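Local atomic coordinates of ArtJ (Geobacillus stearothermophilus, PDB entry 2PVU), a protein that binds the basic amino acids arginine, lysine and histidine and probably delivers them to its cognate ABC transporter, Art(MP)2. Residues D67-D72 with T254-K259; M228-N233 with A238-A243; T48-A51 with Y57-K60; E184-G189 with P208-Q213. All coordinates share one frame; numbering follows the deposited sequence.

Contact 1: residues D67-D72 with T254-K259; sequences DVDLLD and TEIYKK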
loop_
_atom_site.group_PDB
_atom_site.type_symbol
_atom_site.label_atom_id
_atom_site.label_comp_id
_atom_site.label_asym_id
_atom_site.label_seq_id
_atom_site.Cartn_x
_atom_site.Cartn_y
_atom_site.Cartn_z
ATOM N N ASP A 67 6.988 1.438 5.327
ATOM C CA ASP A 67 6.807 0.006 5.539
ATOM C C ASP A 67 8.160 -0.634 5.805
ATOM O O ASP A 67 8.245 -1.579 6.581
ATOM C CB ASP A 67 6.194 -0.690 4.310
ATOM C CG ASP A 67 4.683 -0.609 4.257
ATOM O OD1 ASP A 67 4.008 -0.241 5.276
ATOM O OD2 ASP A 67 4.161 -1.001 3.169
ATOM N N VAL A 68 9.210 -0.165 5.135
ATOM C CA VAL A 68 10.571 -0.699 5.382
ATOM C C VAL A 68 11.020 -0.508 6.829
ATOM O O VAL A 68 11.517 -1.448 7.462
ATOM C CB VAL A 68 11.621 -0.139 4.394
ATOM C CG1 VAL A 68 13.021 -0.748 4.647
ATOM C CG2 VAL A 68 11.144 -0.387 2.934
ATOM N N ASP A 69 10.869 0.708 7.355
ATOM C CA ASP A 69 11.337 1.016 8.701
ATOM C C ASP A 69 10.457 0.289 9.711
ATOM O O ASP A 69 10.939 -0.177 10.731
ATOM C CB ASP A 69 11.285 2.512 8.993
ATOM C CG ASP A 69 12.329 3.302 8.221
ATOM O OD1 ASP A 69 13.259 2.688 7.643
ATOM O OD2 ASP A 69 12.206 4.547 8.215
ATOM N N LEU A 70 9.162 0.237 9.442
ATOM C CA LEU A 70 8.282 -0.450 10.371
ATOM C C LEU A 70 8.615 -1.934 10.406
ATOM O O LEU A 70 8.738 -2.519 11.483
ATOM C CB LEU A 70 6.805 -0.217 10.025
ATOM C CG LEU A 70 5.811 -0.981 10.899
ATOM C CD1 LEU A 70 5.839 -0.528 12.372
ATOM C CD2 LEU A 70 4.429 -0.816 10.347
ATOM N N LEU A 71 8.796 -2.556 9.239
ATOM C CA LEU A 71 9.181 -3.981 9.195
ATOM C C LEU A 71 10.453 -4.267 10.019
ATOM O O LEU A 71 10.497 -5.211 10.787
ATOM C CB LEU A 71 9.341 -4.456 7.733
ATOM C CG LEU A 71 9.741 -5.934 7.530
ATOM C CD1 LEU A 71 8.601 -6.876 7.874
ATOM C CD2 LEU A 71 10.234 -6.125 6.086
ATOM N N ASP A 72 11.464 -3.430 9.892
ATOM C CA ASP A 72 12.693 -3.647 10.653
ATOM C C ASP A 72 12.468 -3.597 12.155
ATOM O O ASP A 72 12.999 -4.420 12.902
ATOM C CB ASP A 72 13.730 -2.600 10.272
ATOM C CG ASP A 72 15.100 -2.992 10.748
ATOM O OD1 ASP A 72 15.537 -4.116 10.386
ATOM O OD2 ASP A 72 15.702 -2.212 11.513
ATOM N N THR A 254 5.400 5.680 16.443
ATOM C CA THR A 254 5.263 7.119 16.183
ATOM C C THR A 254 6.516 7.840 15.707
ATOM O O THR A 254 6.389 8.775 14.900
ATOM C CB THR A 254 4.405 7.916 17.186
ATOM O OG1 THR A 254 5.134 9.005 17.796
ATOM C CG2 THR A 254 3.716 7.050 18.123
ATOM N N GLU A 255 7.699 7.410 16.160
ATOM C CA GLU A 255 8.964 7.957 15.616
ATOM C C GLU A 255 9.048 7.713 14.103
ATOM O O GLU A 255 9.349 8.642 13.346
ATOM C CB GLU A 255 10.211 7.364 16.281
ATOM C CG GLU A 255 10.394 7.628 17.763
ATOM C CD GLU A 255 11.477 6.704 18.373
ATOM O OE1 GLU A 255 12.267 6.090 17.583
ATOM O OE2 GLU A 255 11.537 6.581 19.629
ATOM N N ILE A 256 8.791 6.473 13.673
ATOM C CA ILE A 256 8.779 6.118 12.248
ATOM C C ILE A 256 7.709 6.920 11.491
ATOM O O ILE A 256 7.983 7.475 10.420
ATOM C CB ILE A 256 8.556 4.607 12.025
ATOM C CG1 ILE A 256 9.675 3.813 12.716
ATOM C CG2 ILE A 256 8.550 4.321 10.505
ATOM C CD1 ILE A 256 9.392 2.296 12.856
ATOM N N TYR A 257 6.496 6.967 12.044
ATOM C CA TYR A 257 5.396 7.726 11.432
ATOM C C TYR A 257 5.771 9.199 11.230
ATOM O O TYR A 257 5.532 9.797 10.176
ATOM C CB TYR A 257 4.120 7.626 12.280
ATOM C CG TYR A 257 2.941 8.217 11.564
ATOM C CD1 TYR A 257 2.131 7.421 10.716
ATOM C CD2 TYR A 257 2.647 9.581 11.676
ATOM C CE1 TYR A 257 1.049 7.996 10.039
ATOM C CE2 TYR A 257 1.599 10.160 10.987
ATOM C CZ TYR A 257 0.787 9.366 10.205
ATOM O OH TYR A 257 -0.250 9.993 9.549
ATOM N N LYS A 258 6.351 9.805 12.259
ATOM C CA LYS A 258 6.744 11.204 12.157
ATOM C C LYS A 258 7.858 11.439 11.130
ATOM O O LYS A 258 7.881 12.480 10.448
ATOM C CB LYS A 258 7.185 11.716 13.512
ATOM C CG LYS A 258 6.024 11.860 14.492
ATOM C CD LYS A 258 6.397 12.795 15.631
ATOM C CE LYS A 258 7.247 12.120 16.697
ATOM N NZ LYS A 258 7.555 13.055 17.832
ATOM N N LYS A 259 8.806 10.507 11.067
ATOM C CA LYS A 259 9.858 10.534 10.042
ATOM C C LYS A 259 9.241 10.715 8.667
ATOM O O LYS A 259 9.629 11.610 7.921
ATOM C CB LYS A 259 10.693 9.245 10.083
ATOM C CG LYS A 259 11.904 9.258 9.156
ATOM C CD LYS A 259 12.611 7.901 9.189
ATOM C CE LYS A 259 13.692 7.846 8.126
ATOM N NZ LYS A 259 14.182 6.445 7.927
#
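Lys259 sets its ammonium group against the carboxylate of Asp69, with NZ 2.8 Å from OD2 in a salt bridge that is also a hydrogen bond. The approach is on the syn side of OD2, 21° out of the carboxylate plane, while OD1 of Asp69 stays 3.9 Å from NZ of Lys259, so a single oxygen carries the ion pair. That oxygen has a second donor, NE1 of Trp260, and is thus gripped twice by neighbouring residues of one helix. Lysine suits the place by its length: with CG anti to the backbone N (chi1 -173°) and the chain extended beyond, it crosses the aspartate at about a right angle and brings CD within 3.5 Å of OD2 of Asp69. Helices 66-78 and 252-261 pack antiparallel here, the axes of the two short segments approaching to 9.8 Å at 166°, in one lobe of the two-lobed alpha/beta fold of solute-binding proteins. Were Asp69 replaced by alanine, the Lys259 ammonium and the Trp260 N-H would probably lose the acceptor they share. Beneath the charges, the branched Ile256 fills the interface with both arms: CG2 lies 3.6 Å from CB of Asp69, and CD1 lies 3.9 Å from CA of Leu70. On another side of helix 66-78, the buried Asp67 is satisfied separately, OD1 by Tyr124 OH and OD2 by the backbone N of Gly107, a ligand-pocket residue.

Contact 2: residues M228-N233 with A238-A243; sequences MIFPKN and AKVDEA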
loop_
_atom_site.group_PDB
_atom_site.type_symbol
_atom_site.label_atom_id
_atom_site.label_comp_id
_atom_site.label_asym_id
_atom_site.label_seq_id
_atom_site.Cartn_x
_atom_site.Cartn_y
_atom_site.Cartn_z
ATOM N N MET A 228 0.287 -6.408 7.519
ATOM C CA MET A 228 1.321 -7.292 6.969
ATOM C C MET A 228 0.563 -8.556 6.570
ATOM O O MET A 228 -0.488 -8.823 7.119
ATOM C CB MET A 228 2.390 -7.536 8.035
ATOM C CG MET A 228 3.349 -6.324 8.115
ATOM S SD MET A 228 4.306 -6.337 9.613
ATOM C CE MET A 228 3.199 -5.611 10.805
ATOM N N ILE A 229 1.048 -9.292 5.576
ATOM C CA ILE A 229 0.291 -10.428 5.026
ATOM C C ILE A 229 1.137 -11.705 5.056
ATOM O O ILE A 229 2.364 -11.646 5.033
ATOM C CB ILE A 229 -0.159 -10.102 3.596
ATOM C CG1 ILE A 229 -1.148 -11.146 3.060
ATOM C CG2 ILE A 229 1.070 -10.033 2.645
ATOM C CD1 ILE A 229 -1.761 -10.758 1.731
ATOM N N PHE A 230 0.473 -12.855 5.170
ATOM C CA PHE A 230 1.153 -14.147 5.380
ATOM C C PHE A 230 0.418 -15.191 4.592
ATOM O O PHE A 230 -0.789 -15.056 4.380
ATOM C CB PHE A 230 1.071 -14.578 6.864
ATOM C CG PHE A 230 1.650 -13.568 7.830
ATOM C CD1 PHE A 230 3.027 -13.520 8.066
ATOM C CD2 PHE A 230 0.830 -12.662 8.445
ATOM C CE1 PHE A 230 3.595 -12.552 8.966
ATOM C CE2 PHE A 230 1.364 -11.688 9.340
ATOM C CZ PHE A 230 2.732 -11.624 9.579
ATOM N N PRO A 231 1.128 -16.280 4.224
ATOM C CA PRO A 231 0.376 -17.420 3.735
ATOM C C PRO A 231 -0.573 -17.872 4.839
ATOM O O PRO A 231 -0.301 -17.709 6.037
ATOM C CB PRO A 231 1.440 -18.501 3.520
ATOM C CG PRO A 231 2.780 -17.715 3.323
ATOM C CD PRO A 231 2.589 -16.502 4.250
ATOM N N LYS A 232 -1.688 -18.439 4.415
ATOM C CA LYS A 232 -2.689 -18.982 5.304
ATOM C C LYS A 232 -2.057 -19.954 6.298
ATOM O O LYS A 232 -1.215 -20.782 5.926
ATOM C CB LYS A 232 -3.763 -19.644 4.440
ATOM C CG LYS A 232 -5.012 -20.114 5.164
ATOM C CD LYS A 232 -5.719 -18.982 5.846
ATOM C CE LYS A 232 -6.522 -18.142 4.882
ATOM N NZ LYS A 232 -7.249 -17.168 5.735
ATOM N N ASN A 233 -2.422 -19.819 7.574
ATOM C CA ASN A 233 -1.897 -20.695 8.652
ATOM C C ASN A 233 -0.400 -20.487 8.997
ATOM O O ASN A 233 0.254 -21.344 9.573
ATOM C CB ASN A 233 -2.205 -22.175 8.374
ATOM C CG ASN A 233 -3.701 -22.425 8.102
ATOM O OD1 ASN A 233 -4.577 -21.731 8.644
ATOM N ND2 ASN A 233 -3.993 -23.425 7.264
ATOM N N ALA A 238 1.488 -14.599 14.839
ATOM C CA ALA A 238 1.378 -14.313 16.271
ATOM C C ALA A 238 2.569 -13.454 16.761
ATOM O O ALA A 238 2.377 -12.489 17.500
ATOM C CB ALA A 238 1.217 -15.641 17.114
ATOM N N LYS A 239 3.781 -13.832 16.363
ATOM C CA LYS A 239 5.012 -13.107 16.703
ATOM C C LYS A 239 5.009 -11.692 16.147
ATOM O O LYS A 239 5.405 -10.741 16.832
ATOM C CB LYS A 239 6.246 -13.869 16.196
ATOM C CG LYS A 239 6.659 -14.978 17.153
ATOM C CD LYS A 239 7.954 -15.672 16.686
ATOM C CE LYS A 239 8.363 -16.709 17.677
ATOM N NZ LYS A 239 9.693 -17.372 17.345
ATOM N N VAL A 240 4.544 -11.546 14.911
ATOM C CA VAL A 240 4.477 -10.236 14.279
ATOM C C VAL A 240 3.410 -9.381 15.008
ATOM O O VAL A 240 3.666 -8.215 15.282
ATOM C CB VAL A 240 4.242 -10.330 12.742
ATOM C CG1 VAL A 240 3.865 -8.947 12.135
ATOM C CG2 VAL A 240 5.508 -10.869 12.028
ATOM N N ASP A 241 2.236 -9.947 15.322
ATOM C CA ASP A 241 1.210 -9.186 16.084
ATOM C C ASP A 241 1.720 -8.690 17.437
ATOM O O ASP A 241 1.483 -7.544 17.827
ATOM C CB ASP A 241 -0.087 -10.021 16.264
ATOM C CG ASP A 241 -0.912 -10.077 15.009
ATOM O OD1 ASP A 241 -0.658 -9.228 14.130
ATOM O OD2 ASP A 241 -1.838 -10.943 14.911
ATOM N N GLU A 242 2.441 -9.548 18.164
ATOM C CA GLU A 242 2.973 -9.144 19.464
ATOM C C GLU A 242 4.062 -8.070 19.265
ATOM O O GLU A 242 4.121 -7.095 20.034
ATOM C CB GLU A 242 3.514 -10.364 20.239
ATOM C CG GLU A 242 4.244 -10.033 21.551
ATOM C CD GLU A 242 3.331 -9.432 22.618
ATOM O OE1 GLU A 242 2.082 -9.474 22.472
ATOM O OE2 GLU A 242 3.881 -8.930 23.639
ATOM N N ALA A 243 4.904 -8.242 18.246
ATOM C CA ALA A 243 5.997 -7.290 17.991
ATOM C C ALA A 243 5.439 -5.922 17.598
ATOM O O ALA A 243 5.971 -4.863 18.003
ATOM C CB ALA A 243 6.880 -7.802 16.892
#
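Val240 packs against Met228 and Phe230, joining helix 237-249 to strand 224-231 just before it, a strand followed through a short loop by a helix, in one alpha/beta lobe. The contact is wholly apolar and buried. At its root, CB of Val240 sits 3.7 Å from CZ of Phe230, and the two side chains come from opposite directions, so that the far end of the ring meets the branch point of the valine. From CB the chain forks. CG2 stays with the ring, 3.8 Å from CZ of Phe230 and a little farther from CE1. CG1, anti to the backbone N (chi1 168°), lies in the ring plane off its edge and continues to the methionine. A compact, beta-branched residue suits this place because one short fork serves two partners. With only a methyl, as in alanine, this position would probably leave a gap beside the ring and the methionine end less restrained. Met103 of strand 103-104 touches all three side chains, and Val74 of helix 66-78 touches Val240 as well, so the cluster belongs to a larger hydrophobic core. Methionine contributes flexibility: its chain bends at the sulfur (chi3 -83°) and lays its end across the valine. Both of its last atoms meet the same methyl, SD of Met228 being 3.7 Å from CG1 of Val240 and CE of Met228 also 3.7 Å from CG1.

Contact 3: residues T48-A51 with Y57-K60; sequences TDAA and YMQK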
loop_
_atom_site.group_PDB
_atom_site.type_symbol
_atom_site.label_atom_id
_atom_site.label_comp_id
_atom_site.label_asym_id
_atom_site.label_seq_id
_atom_site.Cartn_x
_atom_site.Cartn_y
_atom_site.Cartn_z
ATOM N N THR A 48 7.769 -7.471 -1.272
ATOM C CA THR A 48 7.158 -6.147 -1.396
ATOM C C THR A 48 7.182 -5.713 -2.860
ATOM O O THR A 48 7.892 -6.310 -3.696
ATOM C CB THR A 48 7.884 -5.098 -0.508
ATOM O OG1 THR A 48 7.073 -3.911 -0.356
ATOM C CG2 THR A 48 9.290 -4.711 -1.073
ATOM N N ASP A 49 6.370 -4.692 -3.156
ATOM C CA ASP A 49 6.320 -4.049 -4.495
ATOM C C ASP A 49 6.932 -2.692 -4.285
ATOM O O ASP A 49 6.197 -1.756 -3.926
ATOM C CB ASP A 49 4.848 -3.944 -4.955
ATOM C CG ASP A 49 4.652 -2.995 -6.137
ATOM O OD1 ASP A 49 5.590 -2.953 -6.987
ATOM O OD2 ASP A 49 3.597 -2.313 -6.201
ATOM N N ALA A 50 8.276 -2.556 -4.434
ATOM C CA ALA A 50 8.878 -1.272 -4.026
ATOM C C ALA A 50 8.742 -0.241 -5.139
ATOM O O ALA A 50 9.751 0.181 -5.710
ATOM C CB ALA A 50 10.343 -1.416 -3.654
ATOM N N ALA A 51 7.502 0.179 -5.386
ATOM C CA ALA A 51 7.180 1.239 -6.344
ATOM C C ALA A 51 5.970 1.989 -5.819
ATOM O O ALA A 51 4.956 2.185 -6.556
ATOM C CB ALA A 51 6.904 0.621 -7.761
ATOM N N TYR A 57 9.883 2.139 -1.746
ATOM C CA TYR A 57 10.315 2.584 -3.080
ATOM C C TYR A 57 11.812 2.394 -3.136
ATOM O O TYR A 57 12.416 1.996 -2.136
ATOM C CB TYR A 57 9.885 4.029 -3.350
ATOM C CG TYR A 57 10.386 5.064 -2.366
ATOM C CD1 TYR A 57 11.455 5.915 -2.709
ATOM C CD2 TYR A 57 9.771 5.239 -1.111
ATOM C CE1 TYR A 57 11.906 6.892 -1.832
ATOM C CE2 TYR A 57 10.208 6.219 -0.218
ATOM C CZ TYR A 57 11.277 7.039 -0.582
ATOM O OH TYR A 57 11.727 8.016 0.275
ATOM N N MET A 58 12.408 2.592 -4.313
ATOM C CA MET A 58 13.855 2.417 -4.462
ATOM C C MET A 58 14.532 3.761 -4.370
ATOM O O MET A 58 14.068 4.738 -4.935
ATOM C CB MET A 58 14.204 1.759 -5.810
ATOM C CG MET A 58 13.664 0.338 -6.015
ATOM S SD MET A 58 14.357 -0.852 -4.832
ATOM C CE MET A 58 13.584 -2.333 -5.391
ATOM N N GLN A 59 15.653 3.809 -3.674
ATOM C CA GLN A 59 16.467 5.009 -3.631
ATOM C C GLN A 59 17.891 4.525 -3.495
ATOM O O GLN A 59 18.222 3.828 -2.527
ATOM C CB GLN A 59 16.075 5.892 -2.445
ATOM C CG GLN A 59 17.028 7.046 -2.108
ATOM C CD GLN A 59 16.690 7.656 -0.740
ATOM O OE1 GLN A 59 17.364 7.381 0.266
ATOM N NE2 GLN A 59 15.600 8.435 -0.689
ATOM N N LYS A 60 18.697 4.849 -4.505
ATOM C CA LYS A 60 20.108 4.486 -4.564
ATOM C C LYS A 60 20.341 2.975 -4.447
ATOM O O LYS A 60 21.277 2.542 -3.769
ATOM C CB LYS A 60 20.909 5.248 -3.490
ATOM C CG LYS A 60 20.847 6.772 -3.627
ATOM C CD LYS A 60 21.323 7.234 -5.012
ATOM C CE LYS A 60 21.659 8.709 -5.022
ATOM N NZ LYS A 60 21.534 9.255 -6.408
HETATM O O HOH W 1 10.689 3.163 -6.760
#
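One water, gripped between Ala50 and Met58, ties the two segments together: its oxygen accepts the backbone N-H of Met58 at 3.0 Å from N and donates to the carbonyl O of Ala50 at a longer 3.3 Å. It bridges the backbones of the loop that follows strand 44-48 and of strand 57-59, the first arm of the small antiparallel hairpin formed with strand 62-64. The loop is shaped by an inverse gamma turn centred on Ala50, closed by a bond from N of Ala51 to O of Asp49, 2.8 Å long. This turn directly follows a residue of the lysine-binding pocket, Asp49, whose OD2 is bonded to Gln153 NE2 and whose backbone N meets Ser106 OG. Asn86 OD1 takes the N-H of Ala50, so the bend is held from the neighbouring strand too.

Alanine suits the turn because the chains come very close, CA of Ala50 lying 4.2 Å from CA of Tyr57. Its CB points toward the hairpin, whereas that of Ala51 points away. The ring of Tyr57 leads off from the loop, and it is the tyrosine backbone that does the touching, with CA 3.6 Å from O of Ala50. Met58 reaches back instead. Its chain bends at chi2 (-63°), folding the thioether round toward the turn beside Ile63 of strand 62-64, which touches both Ala50 and Met58. The bend brings the terminal methyl CE of Met58 to 3.8 Å from CB of Ala50.

Contact 4: residues E184-G189 with P208-Q213; sequences ELLNGG and PNKKLQ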
loop_
_atom_site.group_PDB
_atom_site.type_symbol
_atom_site.label_atom_id
_atom_site.label_comp_id
_atom_site.label_asym_id
_atom_site.label_seq_id
_atom_site.Cartn_x
_atom_site.Cartn_y
_atom_site.Cartn_z
ATOM N N GLU A 184 0.846 7.284 -16.857
ATOM C CA GLU A 184 -0.220 7.309 -17.883
ATOM C C GLU A 184 -1.189 8.483 -17.635
ATOM O O GLU A 184 -1.848 8.932 -18.556
ATOM C CB GLU A 184 -1.014 5.981 -17.950
ATOM C CG GLU A 184 -0.374 4.864 -18.813
ATOM C CD GLU A 184 -0.205 5.223 -20.320
ATOM O OE1 GLU A 184 -1.133 5.045 -21.150
ATOM O OE2 GLU A 184 0.899 5.613 -20.673
ATOM N N LEU A 185 -1.309 8.930 -16.382
ATOM C CA LEU A 185 -2.044 10.180 -16.091
ATOM C C LEU A 185 -1.283 11.359 -16.702
ATOM O O LEU A 185 -1.859 12.190 -17.394
ATOM C CB LEU A 185 -2.209 10.389 -14.576
ATOM C CG LEU A 185 -2.893 11.683 -14.168
ATOM C CD1 LEU A 185 -4.357 11.746 -14.725
ATOM C CD2 LEU A 185 -2.846 11.819 -12.629
ATOM N N LEU A 186 0.021 11.418 -16.458
ATOM C CA LEU A 186 0.849 12.537 -16.917
ATOM C C LEU A 186 0.882 12.686 -18.450
ATOM O O LEU A 186 0.838 13.806 -18.980
ATOM C CB LEU A 186 2.271 12.429 -16.348
ATOM C CG LEU A 186 2.412 12.490 -14.825
ATOM C CD1 LEU A 186 3.843 12.160 -14.499
ATOM C CD2 LEU A 186 2.035 13.831 -14.273
ATOM N N ASN A 187 0.902 11.566 -19.163
ATOM C CA ASN A 187 1.014 11.616 -20.608
ATOM C C ASN A 187 -0.358 11.628 -21.316
ATOM O O ASN A 187 -0.450 11.578 -22.558
ATOM C CB ASN A 187 1.926 10.492 -21.123
ATOM C CG ASN A 187 1.299 9.108 -20.985
ATOM O OD1 ASN A 187 0.073 8.966 -20.883
ATOM N ND2 ASN A 187 2.134 8.078 -21.042
ATOM N N GLY A 188 -1.415 11.724 -20.525
ATOM C CA GLY A 188 -2.762 11.808 -21.056
ATOM C C GLY A 188 -3.386 10.490 -21.486
ATOM O O GLY A 188 -4.462 10.476 -22.097
ATOM N N GLY A 189 -2.729 9.378 -21.195
ATOM C CA GLY A 189 -3.317 8.076 -21.496
ATOM C C GLY A 189 -4.567 7.782 -20.663
ATOM O O GLY A 189 -5.467 7.057 -21.102
ATOM N N PRO A 208 5.566 19.315 -7.565
ATOM C CA PRO A 208 4.756 20.511 -7.835
ATOM C C PRO A 208 4.729 20.860 -9.326
ATOM O O PRO A 208 3.693 21.295 -9.843
ATOM C CB PRO A 208 5.468 21.609 -7.029
ATOM C CG PRO A 208 6.836 21.082 -6.757
ATOM C CD PRO A 208 6.671 19.604 -6.634
ATOM N N ASN A 209 5.837 20.620 -10.025
ATOM C CA ASN A 209 5.933 21.011 -11.430
ATOM C C ASN A 209 5.080 20.156 -12.359
ATOM O O ASN A 209 4.868 20.527 -13.514
ATOM C CB ASN A 209 7.387 21.065 -11.903
ATOM C CG ASN A 209 8.203 22.111 -11.158
ATOM O OD1 ASN A 209 7.655 23.087 -10.627
ATOM N ND2 ASN A 209 9.522 21.917 -11.118
ATOM N N LYS A 210 4.599 19.029 -11.854
ATOM C CA LYS A 210 3.679 18.157 -12.581
ATOM C C LYS A 210 2.237 18.665 -12.563
ATOM O O LYS A 210 1.389 18.149 -13.301
ATOM C CB LYS A 210 3.702 16.739 -12.019
ATOM C CG LYS A 210 4.963 15.941 -12.258
ATOM C CD LYS A 210 5.353 15.886 -13.738
ATOM C CE LYS A 210 6.825 15.578 -13.874
ATOM N NZ LYS A 210 7.190 14.553 -12.878
ATOM N N LYS A 211 1.958 19.627 -11.683
ATOM C CA LYS A 211 0.646 20.275 -11.580
ATOM C C LYS A 211 -0.492 19.252 -11.530
ATOM O O LYS A 211 -1.418 19.293 -12.358
ATOM C CB LYS A 211 0.435 21.253 -12.747
ATOM C CG LYS A 211 1.658 22.073 -13.079
ATOM C CD LYS A 211 1.511 23.523 -12.738
ATOM C CE LYS A 211 2.641 24.277 -13.404
ATOM N NZ LYS A 211 3.149 25.382 -12.552
ATOM N N LEU A 212 -0.405 18.347 -10.553
ATOM C CA LEU A 212 -1.463 17.381 -10.251
ATOM C C LEU A 212 -2.215 17.835 -9.015
ATOM O O LEU A 212 -1.757 18.744 -8.296
ATOM C CB LEU A 212 -0.892 15.963 -10.027
ATOM C CG LEU A 212 -0.176 15.308 -11.241
ATOM C CD1 LEU A 212 0.146 13.871 -10.966
ATOM C CD2 LEU A 212 -1.016 15.405 -12.523
ATOM N N GLN A 213 -3.362 17.203 -8.761
ATOM C CA GLN A 213 -4.105 17.479 -7.539
ATOM C C GLN A 213 -4.863 16.239 -7.041
ATOM O O GLN A 213 -5.184 15.337 -7.828
ATOM C CB GLN A 213 -5.072 18.628 -7.740
ATOM C CG GLN A 213 -6.399 18.240 -8.321
ATOM C CD GLN A 213 -7.181 19.456 -8.763
ATOM O OE1 GLN A 213 -7.197 20.474 -8.076
ATOM N NE2 GLN A 213 -7.828 19.360 -9.908
#
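Leu185 and Leu212 reach toward each other tip to tip, CD2 of Leu185 standing 4.0 Å from CD1 of Leu212. Leu186 comes in differently, crossing Leu212 at about a right angle, with its CD2 3.8 Å from CD1 of Leu212. Differing first torsions help the two successive leucines converge on one target: CG of Leu185 is anti to the backbone N (chi1 177°), while CG of Leu186 is anti to the carbonyl carbon (chi1 -62°). Leucine suits all three places, since its forked end offers two methyls to neighbours from several directions.

Leu186 also lies across Lys210 at about a right angle, touching its aliphatic part, CD2 of Leu186 being 3.9 Å from CD of Lys210. A lysine works at this exposed border because its methylenes can cover a leucine. Tyr203 of helix 197-206 touches Leu186, Lys210 and Leu212, and Leu132 of strand 125-134 backs Leu185 and Leu212.

Polar bonds tie off the helix end, from Glu184 before the leucines to Gly189 after them. Asn187 makes an Asx turn, its OD1 accepting from N of Gly189 at 2.8 Å nearly in line with the C=O bond. Its ND2 gives a straight bond (168°) to OE2 of Glu184, also 2.8 Å long, met from above the carboxylate plane. Gly188 takes the positive phi that favours glycine, and a side chain on Gly189 would run into Glu184. Such leucine packing of a helix end against a strand of the mixed sheet belongs to the layered alpha/beta architecture of solute-binding proteins.

Overall arrangement
From the N terminus, contact 3 closes first, a short loop between strand 44-48 and the hairpin strand 57-59, and is complete before contact 1 opens on helix 66-78. Contact 1 then closes only at helix 252-261, enclosing 181 residues, and both remaining contacts nest within that span. Contact 4 comes first, joining the end of helix 178-186 to the start of strand 212-215; contact 2 follows in series, bringing helix 237-249 back onto strand 224-231. None of the loops cross. Contacts 2 and 4 reach the same mixed sheet from opposite sides of the chain's centre, with centres 38 Å apart, whereas contacts 1 and 3 have centres only 15 Å apart, the shortest such distance among the four.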